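Local atomic coordinates of phenol hydroxylase component phL (Pseudomonas stutzeri, PDB entry 3U52), a protein that probably serves as the beta-type subunit of the hydroxylase component of a multicomponent monooxygenase that hydroxylates phenol. Residues T61-R66 against Q283-H288. Residues are numbered along the deposited sequence; the frame is centred on the assembly and turned at random.
Sequences TRTAIR and QKWIDH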
ATOM      1  N   THR D  61     -22.216   4.960 -34.811  1.00 24.33           N
ATOM      2  CA  THR D  61     -22.244   5.326 -36.213  1.00 24.74           C
ATOM      3  C   THR D  61     -21.277   6.432 -36.601  1.00 23.86           C
ATOM      4  O   THR D  61     -21.237   6.793 -37.774  1.00 25.30           O
ATOM      5  CB  THR D  61     -23.726   5.583 -36.758  1.00 24.70           C
ATOM      6  OG1 THR D  61     -24.312   6.759 -36.159  1.00 26.23           O
ATOM      7  CG2 THR D  61     -24.630   4.381 -36.430  1.00 24.23           C
ATOM      8  N   ARG D  62     -20.467   6.943 -35.661  1.00 23.64           N
ATOM      9  CA  ARG D  62     -19.361   7.886 -36.005  1.00 23.64           C
ATOM     10  C   ARG D  62     -18.319   7.222 -36.872  1.00 24.35           C
ATOM     11  O   ARG D  62     -17.504   7.905 -37.499  1.00 26.10           O
ATOM     12  CB  ARG D  62     -18.673   8.532 -34.789  1.00 23.10           C
ATOM     13  CG  ARG D  62     -19.508   9.601 -34.154  1.00 23.03           C
ATOM     14  CD  ARG D  62     -18.770  10.555 -33.142  1.00 23.60           C
ATOM     15  NE  ARG D  62     -19.670  11.683 -32.984  1.00 24.48           N
ATOM     16  CZ  ARG D  62     -20.637  11.744 -32.091  1.00 27.06           C
ATOM     17  NH1 ARG D  62     -21.420  12.820 -32.083  1.00 27.36           N
ATOM     18  NH2 ARG D  62     -20.787  10.767 -31.172  1.00 26.40           N
ATOM     19  N   THR D  63     -18.346   5.887 -36.901  1.00 24.08           N
ATOM     20  CA  THR D  63     -17.573   5.119 -37.868  1.00 22.91           C
ATOM     21  C   THR D  63     -18.491   4.300 -38.781  1.00 23.59           C
ATOM     22  O   THR D  63     -19.561   3.891 -38.374  1.00 22.79           O
ATOM     23  CB  THR D  63     -16.527   4.208 -37.181  1.00 22.40           C
ATOM     24  OG1 THR D  63     -15.719   3.580 -38.177  1.00 22.94           O
ATOM     25  CG2 THR D  63     -17.156   3.176 -36.335  1.00 21.16           C
ATOM     26  N   ALA D  64     -18.049   4.089 -40.010  1.00 24.63           N
ATOM     27  CA  ALA D  64     -18.777   3.237 -40.976  1.00 25.90           C
ATOM     28  C   ALA D  64     -18.587   1.744 -40.672  1.00 26.89           C
ATOM     29  O   ALA D  64     -19.408   0.910 -41.070  1.00 27.75           O
ATOM     30  CB  ALA D  64     -18.376   3.573 -42.421  1.00 25.56           C
ATOM     31  N   ILE D  65     -17.499   1.409 -39.980  1.00 27.60           N
ATOM     32  CA  ILE D  65     -17.274   0.056 -39.493  1.00 27.68           C
ATOM     33  C   ILE D  65     -18.423  -0.367 -38.598  1.00 27.59           C
ATOM     34  O   ILE D  65     -18.960   0.443 -37.865  1.00 28.78           O
ATOM     35  CB  ILE D  65     -15.947  -0.041 -38.723  1.00 27.36           C
ATOM     36  CG1 ILE D  65     -14.752   0.199 -39.666  1.00 27.55           C
ATOM     37  CG2 ILE D  65     -15.812  -1.392 -38.064  1.00 27.99           C
ATOM     38  CD1 ILE D  65     -14.506  -0.928 -40.691  1.00 23.79           C
ATOM     39  N   ARG D  66     -18.818  -1.631 -38.682  1.00 28.18           N
ATOM     40  CA  ARG D  66     -19.917  -2.172 -37.879  1.00 29.05           C
ATOM     41  C   ARG D  66     -19.461  -3.389 -37.088  1.00 28.53           C
ATOM     42  O   ARG D  66     -18.731  -4.229 -37.603  1.00 28.05           O
ATOM     43  CB  ARG D  66     -21.126  -2.566 -38.773  1.00 29.96           C
ATOM     44  CG  ARG D  66     -21.824  -1.388 -39.462  1.00 32.80           C
ATOM     45  CD  ARG D  66     -22.522  -0.460 -38.459  1.00 39.99           C
ATOM     46  NE  ARG D  66     -22.335   0.955 -38.832  1.00 44.32           N
ATOM     47  CZ  ARG D  66     -23.334   1.750 -39.161  1.00 44.23           C
ATOM     48  NH1 ARG D  66     -24.566   1.264 -39.126  1.00 48.81           N
ATOM     49  NH2 ARG D  66     -23.123   3.010 -39.492  1.00 41.94           N
ATOM     50  N   GLN D 283     -10.048  -2.403 -46.736  1.00 30.21           N
ATOM     51  CA  GLN D 283      -9.193  -2.447 -47.929  1.00 29.46           C
ATOM     52  C   GLN D 283      -9.222  -1.107 -48.712  1.00 29.79           C
ATOM     53  O   GLN D 283      -8.226  -0.645 -49.262  1.00 29.24           O
ATOM     54  CB  GLN D 283      -9.618  -3.603 -48.848  1.00 29.50           C
ATOM     55  CG  GLN D 283      -8.636  -3.814 -49.968  1.00 26.04           C
ATOM     56  CD  GLN D 283      -7.284  -4.242 -49.467  1.00 28.21           C
ATOM     57  OE1 GLN D 283      -7.150  -5.304 -48.842  1.00 31.82           O
ATOM     58  NE2 GLN D 283      -6.267  -3.427 -49.728  1.00 25.54           N
ATOM     59  N   LYS D 284     -10.402  -0.511 -48.788  1.00 30.29           N
ATOM     60  CA  LYS D 284     -10.580   0.751 -49.499  1.00 30.79           C
ATOM     61  C   LYS D 284      -9.710   1.819 -48.810  1.00 29.78           C
ATOM     62  O   LYS D 284      -8.966   2.557 -49.486  1.00 30.06           O
ATOM     63  CB  LYS D 284     -12.068   1.096 -49.479  1.00 31.57           C
ATOM     64  CG  LYS D 284     -12.451   2.485 -49.951  1.00 37.68           C
ATOM     65  CD  LYS D 284     -13.924   2.757 -49.577  1.00 44.76           C
ATOM     66  CE  LYS D 284     -14.146   4.220 -49.193  1.00 47.95           C
ATOM     67  NZ  LYS D 284     -15.615   4.529 -49.016  1.00 50.34           N
ATOM     68  N   TRP D 285      -9.745   1.860 -47.467  1.00 28.05           N
ATOM     69  CA  TRP D 285      -8.951   2.864 -46.730  1.00 26.54           C
ATOM     70  C   TRP D 285      -7.466   2.593 -46.885  1.00 26.06           C
ATOM     71  O   TRP D 285      -6.733   3.530 -47.125  1.00 26.65           O
ATOM     72  CB  TRP D 285      -9.348   2.984 -45.253  1.00 25.35           C
ATOM     73  CG  TRP D 285     -10.704   3.535 -45.023  1.00 24.68           C
ATOM     74  CD1 TRP D 285     -11.395   4.421 -45.806  1.00 25.63           C
ATOM     75  CD2 TRP D 285     -11.547   3.239 -43.911  1.00 25.71           C
ATOM     76  NE1 TRP D 285     -12.632   4.694 -45.243  1.00 24.55           N
ATOM     77  CE2 TRP D 285     -12.746   3.980 -44.079  1.00 26.15           C
ATOM     78  CE3 TRP D 285     -11.408   2.407 -42.776  1.00 26.77           C
ATOM     79  CZ2 TRP D 285     -13.808   3.908 -43.158  1.00 25.42           C
ATOM     80  CZ3 TRP D 285     -12.453   2.354 -41.857  1.00 24.50           C
ATOM     81  CH2 TRP D 285     -13.647   3.081 -42.067  1.00 25.29           C
ATOM     82  N   ILE D 286      -7.028   1.327 -46.810  1.00 25.32           N
ATOM     83  CA  ILE D 286      -5.594   1.021 -47.071  1.00 26.68           C
ATOM     84  C   ILE D 286      -5.137   1.462 -48.493  1.00 27.99           C
ATOM     85  O   ILE D 286      -4.057   2.007 -48.683  1.00 27.06           O
ATOM     86  CB  ILE D 286      -5.314  -0.501 -46.865  1.00 27.12           C
ATOM     87  CG1 ILE D 286      -5.540  -0.909 -45.405  1.00 24.80           C
ATOM     88  CG2 ILE D 286      -3.919  -0.900 -47.338  1.00 27.91           C
ATOM     89  CD1 ILE D 286      -5.806  -2.379 -45.238  1.00 26.52           C
ATOM     90  N   ASP D 287      -5.970   1.191 -49.505  1.00 29.69           N
ATOM     91  CA  ASP D 287      -5.654   1.583 -50.894  1.00 29.80           C
ATOM     92  C   ASP D 287      -5.482   3.084 -51.035  1.00 28.43           C
ATOM     93  O   ASP D 287      -4.598   3.543 -51.747  1.00 26.64           O
ATOM     94  CB  ASP D 287      -6.757   1.161 -51.880  1.00 30.47           C
ATOM     95  CG  ASP D 287      -6.881  -0.345 -52.065  1.00 34.17           C
ATOM     96  OD1 ASP D 287      -5.945  -1.137 -51.774  1.00 41.97           O
ATOM     97  OD2 ASP D 287      -7.964  -0.734 -52.528  1.00 37.21           O
ATOM     98  N   HIS D 288      -6.354   3.845 -50.384  1.00 27.83           N
ATOM     99  CA  HIS D 288      -6.219   5.315 -50.367  1.00 28.32           C
ATOM    100  C   HIS D 288      -4.994   5.834 -49.568  1.00 28.36           C
ATOM    101  O   HIS D 288      -4.232   6.721 -50.021  1.00 29.04           O
ATOM    102  CB  HIS D 288      -7.511   5.959 -49.880  1.00 27.35           C
ATOM    103  CG  HIS D 288      -7.512   7.446 -50.021  1.00 31.66           C
ATOM    104  ND1 HIS D 288      -7.456   8.077 -51.246  1.00 34.77           N
ATOM    105  CD2 HIS D 288      -7.530   8.434 -49.094  1.00 35.84           C
ATOM    106  CE1 HIS D 288      -7.448   9.388 -51.071  1.00 37.17           C
ATOM    107  NE2 HIS D 288      -7.495   9.635 -49.773  1.00 34.29           N
TER
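Ile65 packs on the benzo end of the Trp285 indole, which reaches from helix 276-302 to the loop between helices 31-36 and 81-105, with Thr63 at its margin. Thr63 makes the looser approach: its OG1 lies 4.4 Å from Trp285 CH2. That hydroxyl is engaged elsewhere, hydrogen-bonded to Asp210 OD1, and it also receives a weak bond from Ile65 N, 3.3 Å from Thr63 OG1 with an N-H...O angle of 149°. Because Asp210 OD2 also binds Ala64 N, one carboxylate grips the turn twice. Ile65 supplies the apolar part. Its chi1 of -66° sets CG1 beside the backbone N and carries the CG1-CD1 branch obliquely to the ring, while CG2 lies anti to that N. Ile65 CG1 is 3.8 Å from Trp285 CZ3 and 3.9 Å from Trp285 CH2, so the methylene spans the CZ3-CH2 bond, on the side of the ring away from the pyrrole. No hydrogen bond joins the two segments; Ile65 CA and Trp285 CA stay 11.4 Å apart. Leu281 and Leu282 add to the packing round Ile65, while Leu216 of helix 211-240 touches Trp285. This is buried loop-to-helix packing, with the Trp285 side chain spanning much of the distance between the backbones, in a mainly helical, strand-free subunit of the methane/phenol/alkene hydroxylase family.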